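Neural-cadherin (Drosophila melanogaster, PDB 3UBH) joins cells as a calcium-dependent adhesion protein that binds mainly to its own kind, this chain being its four-domain EC1-4 ectodomain piece. Local coordinates at residues Arg13-Glu18 against Ile98-Asp103; Asp22-Ser27 against Lys60-Tyr65; Asp103-Pro108 against Asp139-His144. All blocks are in the same frame, centred on the assembly; numbering follows the deposited sequence.

Contact 1. Residues Arg13-Glu18 against Ile98-Asp103. With CA (calcium ion), chain C; CA (calcium ion), chain B.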
ATOM      1  N   ARG A  13      39.077   8.434   3.121  1.00 48.37           N
ATOM      2  CA  ARG A  13      38.556   7.235   3.777  1.00 48.86           C
ATOM      3  C   ARG A  13      38.309   7.462   5.266  1.00 48.36           C
ATOM      4  O   ARG A  13      39.197   7.926   5.989  1.00 50.46           O
ATOM      5  CB  ARG A  13      39.493   6.052   3.549  1.00 52.22           C
ATOM      6  CG  ARG A  13      39.327   5.461   2.179  1.00 54.27           C
ATOM      7  CD  ARG A  13      40.252   4.290   1.952  1.00 62.40           C
ATOM      8  NE  ARG A  13      39.814   3.517   0.793  1.00 65.36           N
ATOM      9  CZ  ARG A  13      40.261   3.693  -0.447  1.00 67.86           C
ATOM     10  NH1 ARG A  13      41.185   4.613  -0.712  1.00 68.14           N
ATOM     11  NH2 ARG A  13      39.778   2.936  -1.426  1.00 70.09           N
ATOM     12  N   ILE A  14      37.101   7.155   5.722  1.00 46.21           N
ATOM     13  CA  ILE A  14      36.753   7.399   7.113  1.00 45.93           C
ATOM     14  C   ILE A  14      35.731   6.374   7.627  1.00 46.37           C
ATOM     15  O   ILE A  14      34.956   5.798   6.864  1.00 45.01           O
ATOM     16  CB  ILE A  14      36.291   8.877   7.334  1.00 43.74           C
ATOM     17  CG1 ILE A  14      36.437   9.283   8.806  1.00 44.54           C
ATOM     18  CG2 ILE A  14      34.871   9.127   6.759  1.00 40.55           C
ATOM     19  CD1 ILE A  14      36.338  10.782   9.059  1.00 44.08           C
ATOM     20  N   GLU A  15      35.746   6.152   8.932  1.00 48.56           N
ATOM     21  CA  GLU A  15      34.982   5.072   9.529  1.00 50.20           C
ATOM     22  C   GLU A  15      34.057   5.600  10.615  1.00 49.37           C
ATOM     23  O   GLU A  15      34.433   6.469  11.404  1.00 50.26           O
ATOM     24  CB  GLU A  15      35.945   4.039  10.112  1.00 53.87           C
ATOM     25  CG  GLU A  15      35.302   2.789  10.646  1.00 56.36           C
ATOM     26  CD  GLU A  15      36.341   1.808  11.149  1.00 63.21           C
ATOM     27  OE1 GLU A  15      36.299   1.456  12.345  1.00 65.75           O
ATOM     28  OE2 GLU A  15      37.216   1.400  10.351  1.00 66.59           O
ATOM     29  N   PHE A  16      32.846   5.057  10.652  1.00 48.45           N
ATOM     30  CA  PHE A  16      31.864   5.447  11.631  1.00 47.61           C
ATOM     31  C   PHE A  16      30.946   4.282  11.908  1.00 48.57           C
ATOM     32  O   PHE A  16      30.843   3.350  11.097  1.00 49.42           O
ATOM     33  CB  PHE A  16      31.048   6.620  11.106  1.00 45.06           C
ATOM     34  CG  PHE A  16      31.767   7.921  11.167  1.00 44.46           C
ATOM     35  CD1 PHE A  16      32.168   8.561   9.993  1.00 43.55           C
ATOM     36  CD2 PHE A  16      32.054   8.513  12.400  1.00 44.65           C
ATOM     37  CE1 PHE A  16      32.853   9.787  10.046  1.00 43.59           C
ATOM     38  CE2 PHE A  16      32.736   9.723  12.468  1.00 44.87           C
ATOM     39  CZ  PHE A  16      33.141  10.364  11.294  1.00 44.15           C
ATOM     40  N   THR A  17      30.276   4.327  13.056  1.00 48.90           N
ATOM     41  CA  THR A  17      29.222   3.364  13.320  1.00 49.24           C
ATOM     42  C   THR A  17      27.899   3.949  12.831  1.00 47.35           C
ATOM     43  O   THR A  17      27.730   5.158  12.736  1.00 46.00           O
ATOM     44  CB  THR A  17      29.121   2.951  14.814  1.00 51.20           C
ATOM     45  OG1 THR A  17      28.224   3.827  15.504  1.00 50.48           O
ATOM     46  CG2 THR A  17      30.490   2.954  15.492  1.00 52.80           C
ATOM     47  N   GLU A  18      26.997   3.054  12.473  1.00 48.02           N
ATOM     48  CA  GLU A  18      25.609   3.341  12.185  1.00 47.27           C
ATOM     49  C   GLU A  18      25.061   4.450  13.065  1.00 46.73           C
ATOM     50  O   GLU A  18      24.579   5.464  12.564  1.00 45.54           O
ATOM     51  CB  GLU A  18      24.839   2.071  12.500  1.00 49.69           C
ATOM     52  CG  GLU A  18      23.709   1.737  11.588  1.00 50.34           C
ATOM     53  CD  GLU A  18      23.177   0.365  11.884  1.00 53.19           C
ATOM     54  OE1 GLU A  18      23.813  -0.369  12.668  1.00 55.00           O
ATOM     55  OE2 GLU A  18      22.119   0.012  11.333  1.00 56.07           O
ATOM     56  N   ILE A  98      34.604   7.852   0.912  1.00 45.14           N
ATOM     57  CA  ILE A  98      34.130   6.521   1.286  1.00 45.64           C
ATOM     58  C   ILE A  98      34.075   6.366   2.804  1.00 45.22           C
ATOM     59  O   ILE A  98      35.109   6.290   3.483  1.00 46.27           O
ATOM     60  CB  ILE A  98      35.013   5.392   0.691  1.00 49.07           C
ATOM     61  CG1 ILE A  98      35.293   5.626  -0.808  1.00 50.89           C
ATOM     62  CG2 ILE A  98      34.361   4.024   0.923  1.00 49.59           C
ATOM     63  CD1 ILE A  98      36.241   4.606  -1.455  1.00 53.73           C
ATOM     64  N   ILE A  99      32.853   6.321   3.326  1.00 44.09           N
ATOM     65  CA  ILE A  99      32.611   6.095   4.746  1.00 44.08           C
ATOM     66  C   ILE A  99      32.368   4.612   5.006  1.00 46.00           C
ATOM     67  O   ILE A  99      31.431   4.043   4.466  1.00 46.67           O
ATOM     68  CB  ILE A  99      31.361   6.851   5.227  1.00 42.17           C
ATOM     69  CG1 ILE A  99      31.345   8.285   4.690  1.00 41.18           C
ATOM     70  CG2 ILE A  99      31.267   6.808   6.759  1.00 42.26           C
ATOM     71  CD1 ILE A  99      30.090   9.078   5.037  1.00 39.36           C
ATOM     72  N   LEU A 100      33.205   3.981   5.819  1.00 47.98           N
ATOM     73  CA  LEU A 100      32.918   2.615   6.241  1.00 50.23           C
ATOM     74  C   LEU A 100      31.933   2.722   7.385  1.00 49.11           C
ATOM     75  O   LEU A 100      32.110   3.542   8.297  1.00 48.66           O
ATOM     76  CB  LEU A 100      34.184   1.874   6.673  1.00 53.07           C
ATOM     77  CG  LEU A 100      34.085   0.343   6.830  1.00 57.14           C
ATOM     78  CD1 LEU A 100      33.544  -0.359   5.577  1.00 58.12           C
ATOM     79  CD2 LEU A 100      35.426  -0.271   7.236  1.00 59.78           C
ATOM     80  N   VAL A 101      30.872   1.931   7.319  1.00 49.22           N
ATOM     81  CA  VAL A 101      29.840   1.992   8.339  1.00 48.10           C
ATOM     82  C   VAL A 101      29.883   0.721   9.166  1.00 50.39           C
ATOM     83  O   VAL A 101      29.717  -0.383   8.632  1.00 52.40           O
ATOM     84  CB  VAL A 101      28.443   2.155   7.722  1.00 47.40           C
ATOM     85  CG1 VAL A 101      27.382   2.273   8.817  1.00 47.74           C
ATOM     86  CG2 VAL A 101      28.397   3.365   6.802  1.00 45.00           C
ATOM     87  N   LYS A 102      30.111   0.873  10.469  1.00 50.29           N
ATOM     88  CA  LYS A 102      30.163  -0.289  11.363  1.00 52.39           C
ATOM     89  C   LYS A 102      28.804  -0.638  11.981  1.00 51.75           C
ATOM     90  O   LYS A 102      27.997   0.244  12.300  1.00 49.72           O
ATOM     91  CB  LYS A 102      31.259  -0.120  12.421  1.00 54.03           C
ATOM     92  CG  LYS A 102      32.681  -0.236  11.851  1.00 56.53           C
ATOM     93  CD  LYS A 102      33.070  -1.692  11.573  1.00 62.79           C
ATOM     94  CE  LYS A 102      33.892  -1.818  10.279  1.00 65.33           C
ATOM     95  NZ  LYS A 102      34.666  -3.112  10.200  1.00 70.54           N
ATOM     96  N   ASP A 103      28.567  -1.934  12.148  1.00 53.50           N
ATOM     97  CA  ASP A 103      27.304  -2.428  12.683  1.00 53.46           C
ATOM     98  C   ASP A 103      27.102  -2.060  14.148  1.00 53.07           C
ATOM     99  O   ASP A 103      28.039  -2.056  14.942  1.00 54.10           O
ATOM    100  CB  ASP A 103      27.199  -3.950  12.509  1.00 56.73           C
ATOM    101  CG  ASP A 103      25.779  -4.472  12.708  1.00 57.44           C
ATOM    102  OD1 ASP A 103      24.805  -3.696  12.555  1.00 54.42           O
ATOM    103  OD2 ASP A 103      25.629  -5.668  13.013  1.00 61.25           O
TER
HETATM  104 CA    CA C 853      22.692  -2.916  13.136  1.00 57.01          CA
HETATM  105 CA    CA B 852      20.061  -0.130  11.460  1.00 50.57          CA
HETATM  106  O   HOH W   1      37.501  -1.478  10.433  1.00 59.01           O
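Ile-14 and Phe-16 reach with both N-H and C=O to strand 98-102, as a parallel pair requires. Ile-14 N bonds to Ile-98 O, Phe-16 N to Leu-100 O at 2.9 Å, and their carbonyls take Leu-100 N and Lys-102 N. Glu-18 N closes the ladder on Lys-102 O at 3.0 Å, nearly straight at 176°. On the face of Ile-14 and Phe-16, Ile-99 serves both neighbours: its CG2 meets the ring edge of Phe-16 in plane, 3.8 Å from CD1, while its CG1 lies beside Ile-14 CG2. Phe-16 CG stands anti to the carbonyl carbon (chi1 -77°), which brings that edge to Ile-99. On the face of Glu-15, the extended Glu-15 chain slants across Lys-102, OE1 nearest its CG, and a water donates to Glu-15 OE2 and weakly accepts from Lys-102 NZ. Beyond the last rung Glu-18 straddles two calcium ions, OE1 on one at 2.8 Å and OE2 on the other at 2.1 Å; Asp-103 OD1 shares the first at 2.3 Å, its OD2 being hydrogen-bonded to Thr-142. Strand 8-17 is outermost in a mixed sheet, with strand 92-102 between it and strand 73-81; Phe-29 of strand 27-30 packs against Ile-14 and Ile-99.

Contact 2. Residues Asp22-Ser27 against Lys60-Tyr65. With CA (calcium ion), chain B.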
ATOM      1  N   ASP A  22      22.677   8.675  13.264  1.00 46.26           N
ATOM      2  CA  ASP A  22      21.337   8.286  13.707  1.00 48.42           C
ATOM      3  C   ASP A  22      20.313   9.417  13.714  1.00 49.61           C
ATOM      4  O   ASP A  22      19.128   9.177  13.942  1.00 51.53           O
ATOM      5  CB  ASP A  22      21.396   7.602  15.088  1.00 50.15           C
ATOM      6  CG  ASP A  22      21.886   8.533  16.202  1.00 51.77           C
ATOM      7  OD1 ASP A  22      22.405   9.637  15.914  1.00 51.65           O
ATOM      8  OD2 ASP A  22      21.764   8.148  17.383  1.00 54.40           O
ATOM      9  N   THR A  23      20.775  10.643  13.469  1.00 49.31           N
ATOM     10  CA  THR A  23      19.923  11.842  13.505  1.00 51.05           C
ATOM     11  C   THR A  23      19.929  12.579  12.159  1.00 50.03           C
ATOM     12  O   THR A  23      20.978  12.986  11.679  1.00 48.52           O
ATOM     13  CB  THR A  23      20.370  12.798  14.631  1.00 52.31           C
ATOM     14  OG1 THR A  23      20.654  12.035  15.810  1.00 53.63           O
ATOM     15  CG2 THR A  23      19.288  13.826  14.941  1.00 54.72           C
ATOM     16  N   GLU A  24      18.759  12.742  11.550  1.00 51.86           N
ATOM     17  CA  GLU A  24      18.669  13.418  10.258  1.00 51.78           C
ATOM     18  C   GLU A  24      19.308  14.778  10.393  1.00 51.18           C
ATOM     19  O   GLU A  24      19.034  15.497  11.341  1.00 52.62           O
ATOM     20  CB  GLU A  24      17.214  13.545   9.795  1.00 54.38           C
ATOM     21  CG  GLU A  24      16.633  12.281   9.147  1.00 55.70           C
ATOM     22  CD  GLU A  24      15.101  12.313   9.012  1.00 60.49           C
ATOM     23  OE1 GLU A  24      14.548  13.305   8.466  1.00 63.96           O
ATOM     24  OE2 GLU A  24      14.444  11.337   9.455  1.00 64.92           O
ATOM     25  N   GLY A  25      20.209  15.094   9.466  1.00 49.71           N
ATOM     26  CA  GLY A  25      20.828  16.417   9.403  1.00 49.71           C
ATOM     27  C   GLY A  25      22.090  16.598  10.232  1.00 49.04           C
ATOM     28  O   GLY A  25      22.789  17.597  10.064  1.00 49.80           O
ATOM     29  N   LYS A  26      22.380  15.658  11.132  1.00 48.18           N
ATOM     30  CA  LYS A  26      23.609  15.699  11.928  1.00 47.81           C
ATOM     31  C   LYS A  26      24.855  15.851  11.051  1.00 45.79           C
ATOM     32  O   LYS A  26      25.037  15.125  10.077  1.00 43.02           O
ATOM     33  CB  LYS A  26      23.744  14.444  12.801  1.00 47.55           C
ATOM     34  CG  LYS A  26      24.933  14.467  13.766  1.00 48.51           C
ATOM     35  CD  LYS A  26      24.978  13.213  14.643  1.00 49.67           C
ATOM     36  CE  LYS A  26      26.389  12.925  15.169  1.00 50.93           C
ATOM     37  NZ  LYS A  26      26.432  11.616  15.875  1.00 52.28           N
ATOM     38  N   SER A  27      25.694  16.824  11.404  1.00 47.10           N
ATOM     39  CA  SER A  27      26.997  16.985  10.762  1.00 45.98           C
ATOM     40  C   SER A  27      27.927  15.976  11.386  1.00 45.51           C
ATOM     41  O   SER A  27      28.393  16.167  12.511  1.00 47.19           O
ATOM     42  CB  SER A  27      27.544  18.399  10.961  1.00 47.67           C
ATOM     43  OG  SER A  27      26.726  19.352  10.314  1.00 48.56           O
ATOM     44  N   LYS A  60      21.506  12.339   5.697  1.00 40.23           N
ATOM     45  CA  LYS A  60      20.272  12.543   4.956  1.00 42.36           C
ATOM     46  C   LYS A  60      19.261  11.568   5.548  1.00 44.42           C
ATOM     47  O   LYS A  60      18.485  11.934   6.423  1.00 46.33           O
ATOM     48  CB  LYS A  60      20.501  12.323   3.461  1.00 42.09           C
ATOM     49  CG  LYS A  60      19.480  12.962   2.556  1.00 43.47           C
ATOM     50  CD  LYS A  60      19.826  12.680   1.104  1.00 42.74           C
ATOM     51  CE  LYS A  60      19.136  13.631   0.157  1.00 44.88           C
ATOM     52  NZ  LYS A  60      19.642  13.513  -1.243  1.00 45.36           N
ATOM     53  N   LYS A  61      19.293  10.321   5.099  1.00 45.06           N
ATOM     54  CA  LYS A  61      18.489   9.266   5.696  1.00 46.89           C
ATOM     55  C   LYS A  61      19.308   8.625   6.818  1.00 45.53           C
ATOM     56  O   LYS A  61      20.502   8.328   6.635  1.00 43.45           O
ATOM     57  CB  LYS A  61      18.128   8.225   4.628  1.00 48.67           C
ATOM     58  CG  LYS A  61      17.285   7.061   5.108  1.00 51.06           C
ATOM     59  CD  LYS A  61      16.988   6.089   3.982  1.00 53.80           C
ATOM     60  CE  LYS A  61      16.069   4.951   4.479  1.00 58.31           C
ATOM     61  NZ  LYS A  61      15.382   4.204   3.376  1.00 61.43           N
ATOM     62  N   LYS A  62      18.667   8.412   7.970  1.00 46.85           N
ATOM     63  CA  LYS A  62      19.310   7.755   9.111  1.00 46.71           C
ATOM     64  C   LYS A  62      20.142   6.558   8.666  1.00 46.20           C
ATOM     65  O   LYS A  62      19.635   5.640   8.009  1.00 48.12           O
ATOM     66  CB  LYS A  62      18.282   7.330  10.149  1.00 48.65           C
ATOM     67  CG  LYS A  62      17.832   8.470  11.041  1.00 50.52           C
ATOM     68  CD  LYS A  62      16.704   8.060  12.000  1.00 53.78           C
ATOM     69  CE  LYS A  62      15.309   8.418  11.453  1.00 58.41           C
ATOM     70  NZ  LYS A  62      14.257   8.510  12.531  1.00 60.97           N
ATOM     71  N   TRP A  63      21.427   6.590   8.999  1.00 44.40           N
ATOM     72  CA  TRP A  63      22.350   5.550   8.565  1.00 44.21           C
ATOM     73  C   TRP A  63      21.919   4.180   9.068  1.00 46.26           C
ATOM     74  O   TRP A  63      21.422   4.026  10.193  1.00 47.12           O
ATOM     75  CB  TRP A  63      23.760   5.877   9.021  1.00 42.80           C
ATOM     76  CG  TRP A  63      24.371   7.060   8.316  1.00 41.93           C
ATOM     77  CD1 TRP A  63      23.775   7.882   7.386  1.00 42.07           C
ATOM     78  CD2 TRP A  63      25.686   7.575   8.511  1.00 40.84           C
ATOM     79  NE1 TRP A  63      24.652   8.856   6.985  1.00 39.64           N
ATOM     80  CE2 TRP A  63      25.831   8.691   7.658  1.00 38.93           C
ATOM     81  CE3 TRP A  63      26.763   7.196   9.323  1.00 41.69           C
ATOM     82  CZ2 TRP A  63      27.005   9.432   7.593  1.00 38.73           C
ATOM     83  CZ3 TRP A  63      27.939   7.940   9.260  1.00 40.77           C
ATOM     84  CH2 TRP A  63      28.043   9.051   8.406  1.00 39.83           C
ATOM     85  N   ASP A  64      22.098   3.181   8.215  1.00 47.22           N
ATOM     86  CA  ASP A  64      21.566   1.870   8.499  1.00 49.31           C
ATOM     87  C   ASP A  64      22.446   0.796   7.904  1.00 50.10           C
ATOM     88  O   ASP A  64      22.476   0.609   6.685  1.00 51.31           O
ATOM     89  CB  ASP A  64      20.151   1.764   7.946  1.00 51.63           C
ATOM     90  CG  ASP A  64      19.338   0.687   8.623  1.00 54.96           C
ATOM     91  OD1 ASP A  64      19.922  -0.248   9.219  1.00 53.88           O
ATOM     92  OD2 ASP A  64      18.098   0.791   8.566  1.00 58.42           O
ATOM     93  N   TYR A  65      23.161   0.093   8.776  1.00 50.06           N
ATOM     94  CA  TYR A  65      24.001  -1.024   8.388  1.00 51.64           C
ATOM     95  C   TYR A  65      23.168  -2.099   7.713  1.00 54.94           C
ATOM     96  O   TYR A  65      23.595  -2.681   6.726  1.00 57.01           O
ATOM     97  CB  TYR A  65      24.709  -1.600   9.617  1.00 52.30           C
ATOM     98  CG  TYR A  65      25.744  -2.671   9.325  1.00 54.05           C
ATOM     99  CD1 TYR A  65      27.061  -2.326   9.029  1.00 52.63           C
ATOM    100  CD2 TYR A  65      25.408  -4.025   9.364  1.00 57.17           C
ATOM    101  CE1 TYR A  65      28.025  -3.296   8.766  1.00 55.76           C
ATOM    102  CE2 TYR A  65      26.364  -5.013   9.105  1.00 60.86           C
ATOM    103  CZ  TYR A  65      27.675  -4.638   8.808  1.00 60.06           C
ATOM    104  OH  TYR A  65      28.629  -5.594   8.549  1.00 62.31           O
TER
HETATM  105 CA    CA B 852      20.061  -0.130  11.460  1.00 50.57          CA
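Lys-62 lays its aliphatic chain against the backbone at Asp-22, and Glu-24 answers by leaning on the backbone at Lys-60, so each loop's backbone is met by a long side chain of the other. Lys-62 CG sits 3.3 Å from Asp-22 O, and CD is just as near, so that the carbonyl oxygen rests against two successive methylenes. From there the Lys-62 chain bends at chi3 (-96°), which carries CE to 3.6 Å from Glu-24 OE2. Glu-24 comes in at a slant to it: its CG, set beside its own backbone N (chi1 -81°), touches Lys-60 O at 3.3 Å, and the chain then extends until the carboxylate stands near the lysine end. Lys-62 NZ remains 4.2 Å from Glu-24 OE2, beyond a salt bridge.

Thr-23 OG1 donates to Asp-22 OD1 from above the carboxylate plane, and Thr-23 opens a type II turn closed by Lys-26 N on Thr-23 O, with Gly-25 at its third position. Gly-25 and Lys-26 are backbone hydrogen-bonded to Val-59, just before Lys-60, and Trp-63 to Gly-21, just before Asp-22. Asp-64 binds a calcium ion through OD1.

No hydrogen bond crosses between the segments themselves; they meet through methylenes on carbonyl oxygens and at most a weak long-range attraction of opposite charges, so no directional bond between them sets the side-chain positions.

Contact 3. Residues Asp103-Pro108 against Asp139-His144. With CA (calcium ion), chain D; CA (calcium ion), chain C; CA (calcium ion), chain B.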
ATOM      1  N   ASP A 103      28.567  -1.934  12.148  1.00 53.50           N
ATOM      2  CA  ASP A 103      27.304  -2.428  12.683  1.00 53.46           C
ATOM      3  C   ASP A 103      27.102  -2.060  14.148  1.00 53.07           C
ATOM      4  O   ASP A 103      28.039  -2.056  14.942  1.00 54.10           O
ATOM      5  CB  ASP A 103      27.199  -3.950  12.509  1.00 56.73           C
ATOM      6  CG  ASP A 103      25.779  -4.472  12.708  1.00 57.44           C
ATOM      7  OD1 ASP A 103      24.805  -3.696  12.555  1.00 54.42           O
ATOM      8  OD2 ASP A 103      25.629  -5.668  13.013  1.00 61.25           O
ATOM      9  N   VAL A 104      25.865  -1.732  14.485  1.00 51.81           N
ATOM     10  CA  VAL A 104      25.446  -1.595  15.865  1.00 52.18           C
ATOM     11  C   VAL A 104      24.180  -2.433  15.999  1.00 53.60           C
ATOM     12  O   VAL A 104      23.323  -2.417  15.109  1.00 52.58           O
ATOM     13  CB  VAL A 104      25.138  -0.109  16.245  1.00 50.12           C
ATOM     14  CG1 VAL A 104      24.638   0.004  17.687  1.00 52.15           C
ATOM     15  CG2 VAL A 104      26.353   0.768  16.061  1.00 48.73           C
ATOM     16  N   ASN A 105      24.074  -3.171  17.099  1.00 55.71           N
ATOM     17  CA  ASN A 105      22.855  -3.885  17.429  1.00 57.66           C
ATOM     18  C   ASN A 105      21.706  -2.915  17.737  1.00 56.57           C
ATOM     19  O   ASN A 105      21.457  -2.586  18.894  1.00 57.32           O
ATOM     20  CB  ASN A 105      23.113  -4.817  18.606  1.00 60.83           C
ATOM     21  CG  ASN A 105      22.009  -5.824  18.800  1.00 64.16           C
ATOM     22  OD1 ASN A 105      20.834  -5.523  18.595  1.00 63.97           O
ATOM     23  ND2 ASN A 105      22.378  -7.035  19.203  1.00 68.20           N
ATOM     24  N   ASP A 106      20.995  -2.481  16.697  1.00 58.21           N
ATOM     25  CA  ASP A 106      20.053  -1.364  16.816  1.00 58.87           C
ATOM     26  C   ASP A 106      18.631  -1.696  16.365  1.00 56.22           C
ATOM     27  O   ASP A 106      17.748  -0.823  16.378  1.00 56.47           O
ATOM     28  CB  ASP A 106      20.578  -0.157  16.029  1.00 62.35           C
ATOM     29  CG  ASP A 106      20.610  -0.396  14.518  1.00 62.39           C
ATOM     30  OD1 ASP A 106      20.933  -1.516  14.056  1.00 61.22           O
ATOM     31  OD2 ASP A 106      20.314   0.553  13.771  1.00 64.71           O
ATOM     32  N   GLU A 107      18.420  -2.949  15.962  1.00 53.84           N
ATOM     33  CA  GLU A 107      17.119  -3.400  15.489  1.00 51.82           C
ATOM     34  C   GLU A 107      16.596  -4.515  16.382  1.00 49.69           C
ATOM     35  O   GLU A 107      17.333  -5.455  16.687  1.00 49.10           O
ATOM     36  CB  GLU A 107      17.209  -3.900  14.050  1.00 51.40           C
ATOM     37  CG  GLU A 107      17.988  -3.010  13.085  1.00 54.50           C
ATOM     38  CD  GLU A 107      17.389  -1.634  12.879  1.00 55.87           C
ATOM     39  OE1 GLU A 107      16.180  -1.445  13.102  1.00 56.41           O
ATOM     40  OE2 GLU A 107      18.136  -0.729  12.472  1.00 58.97           O
ATOM     41  N   PRO A 108      15.317  -4.422  16.801  1.00 49.11           N
ATOM     42  CA  PRO A 108      14.717  -5.402  17.722  1.00 47.06           C
ATOM     43  C   PRO A 108      14.422  -6.723  17.027  1.00 45.43           C
ATOM     44  O   PRO A 108      14.253  -6.743  15.804  1.00 45.70           O
ATOM     45  CB  PRO A 108      13.392  -4.743  18.109  1.00 47.40           C
ATOM     46  CG  PRO A 108      13.037  -3.879  16.924  1.00 47.90           C
ATOM     47  CD  PRO A 108      14.357  -3.366  16.411  1.00 49.95           C
ATOM     48  N   ASP A 139      16.385 -11.675  14.072  1.00 46.56           N
ATOM     49  CA  ASP A 139      16.941 -10.374  14.430  1.00 47.24           C
ATOM     50  C   ASP A 139      17.898  -9.908  13.343  1.00 49.51           C
ATOM     51  O   ASP A 139      18.850 -10.613  13.003  1.00 50.65           O
ATOM     52  CB  ASP A 139      17.657 -10.438  15.786  1.00 47.38           C
ATOM     53  CG  ASP A 139      18.133  -9.071  16.268  1.00 49.47           C
ATOM     54  OD1 ASP A 139      19.075  -8.500  15.672  1.00 51.29           O
ATOM     55  OD2 ASP A 139      17.568  -8.553  17.255  1.00 49.13           O
ATOM     56  N   PRO A 140      17.654  -8.707  12.803  1.00 50.47           N
ATOM     57  CA  PRO A 140      18.381  -8.196  11.653  1.00 53.12           C
ATOM     58  C   PRO A 140      19.869  -7.980  11.888  1.00 55.63           C
ATOM     59  O   PRO A 140      20.618  -7.961  10.917  1.00 58.15           O
ATOM     60  CB  PRO A 140      17.694  -6.847  11.373  1.00 53.69           C
ATOM     61  CG  PRO A 140      16.385  -6.935  12.025  1.00 50.90           C
ATOM     62  CD  PRO A 140      16.628  -7.751  13.249  1.00 49.83           C
ATOM     63  N   ASP A 141      20.285  -7.810  13.145  1.00 55.64           N
ATOM     64  CA  ASP A 141      21.678  -7.469  13.481  1.00 58.77           C
ATOM     65  C   ASP A 141      22.612  -8.664  13.369  1.00 59.63           C
ATOM     66  O   ASP A 141      22.206  -9.789  13.607  1.00 57.48           O
ATOM     67  CB  ASP A 141      21.778  -6.876  14.887  1.00 58.90           C
ATOM     68  CG  ASP A 141      21.154  -5.506  14.987  1.00 60.18           C
ATOM     69  OD1 ASP A 141      20.151  -5.362  15.719  1.00 59.48           O
ATOM     70  OD2 ASP A 141      21.663  -4.566  14.342  1.00 63.97           O
ATOM     71  N   THR A 142      23.870  -8.401  13.023  1.00 63.50           N
ATOM     72  CA  THR A 142      24.850  -9.457  12.741  1.00 65.65           C
ATOM     73  C   THR A 142      25.140 -10.368  13.943  1.00 64.82           C
ATOM     74  O   THR A 142      25.157 -11.597  13.810  1.00 64.18           O
ATOM     75  CB  THR A 142      26.174  -8.866  12.206  1.00 70.37           C
ATOM     76  OG1 THR A 142      26.658  -7.867  13.114  1.00 71.85           O
ATOM     77  CG2 THR A 142      25.974  -8.242  10.817  1.00 71.86           C
ATOM     78  N   ASP A 143      25.329  -9.756  15.111  1.00 65.10           N
ATOM     79  CA  ASP A 143      25.706 -10.465  16.333  1.00 65.09           C
ATOM     80  C   ASP A 143      24.555 -10.704  17.324  1.00 61.17           C
ATOM     81  O   ASP A 143      24.781 -10.723  18.534  1.00 61.59           O
ATOM     82  CB  ASP A 143      26.855  -9.723  17.032  1.00 69.07           C
ATOM     83  CG  ASP A 143      26.396  -8.431  17.742  1.00 70.92           C
ATOM     84  OD1 ASP A 143      26.972  -8.129  18.815  1.00 75.25           O
ATOM     85  OD2 ASP A 143      25.480  -7.716  17.248  1.00 70.41           O
ATOM     86  N   HIS A 144      23.336 -10.905  16.824  1.00 57.93           N
ATOM     87  CA  HIS A 144      22.163 -11.129  17.691  1.00 54.47           C
ATOM     88  C   HIS A 144      22.301 -12.299  18.676  1.00 53.68           C
ATOM     89  O   HIS A 144      23.111 -13.208  18.489  1.00 55.26           O
ATOM     90  CB  HIS A 144      20.905 -11.303  16.854  1.00 51.91           C
ATOM     91  CG  HIS A 144      20.939 -12.490  15.945  1.00 51.91           C
ATOM     92  ND1 HIS A 144      20.825 -13.786  16.405  1.00 51.64           N
ATOM     93  CD2 HIS A 144      21.058 -12.578  14.602  1.00 52.61           C
ATOM     94  CE1 HIS A 144      20.880 -14.621  15.384  1.00 51.17           C
ATOM     95  NE2 HIS A 144      21.019 -13.912  14.278  1.00 53.14           N
TER
HETATM   96 CA    CA D 854      19.065  -6.829  17.533  1.00 48.20          CA
HETATM   97 CA    CA C 853      22.692  -2.916  13.136  1.00 57.01          CA
HETATM   98 CA    CA B 852      20.061  -0.130  11.460  1.00 50.57          CA
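The calcium-binding linker between two successive cadherin domains is built here, with Asp-141 reaching across to the 103-108 connection. Its CG lies anti to the carbonyl carbon (chi1 -69°), which sends the carboxylate between two ions: OD1 binds one at 2.6 Å, OD2 the next at 2.3 Å. The same OD1 accepts Glu-107 N at 3.0 Å on its syn lone pair, and OD2 takes a weak bond from Asp-106 N, so both N-H groups add to the metals in setting the carboxylate's rotation. Asn-105 crosses it at about a right angle and adds OD1 to the first ion, which Glu-107 O and both oxygens of Asp-139 also bind; Asp-190 and Gln-201 complete that site. Asp-139 OD1 accepts Asp-141 N at 2.9 Å, an Asx turn. This Asp-x-Asp pair in the second domain, facing Asp-x-Asn-Asp in the linker, is the classical cadherin arrangement. Val-104 O and Asp-106 OD1 join Asp-141 on the middle ion, with Asp-103, Glu-18 and Glu-66 completing it. Asp-106 bridges two ions, its OD2 on the third at 2.4 Å beside Glu-107 OE2. At the linker's start Asp-103 OD2 accepts Thr-142 N nearly along its C-O axis. Toward its other end Pro-140 CG packs on Glu-107 CB at 3.7 Å.

Contact 1 is the partly buried one, a regular ladder of backbone bonds within the sheet of the first domain; contacts 2 and 3 both join loops at the surface. Contact 2 belongs to that same domain and is loosely made, whereas contact 3 crosses to the next domain and is dominated by metal coordination. The calcium sites tie all three together: Glu-18 of contact 1, Asp-64 of contact 2 and Asp-106 and Glu-107 of contact 3 share one ion, and Asp-103 is common to contacts 1 and 3. Tyr-65 of contact 2 lies where they meet, its ring against Asp-103 and Thr-142.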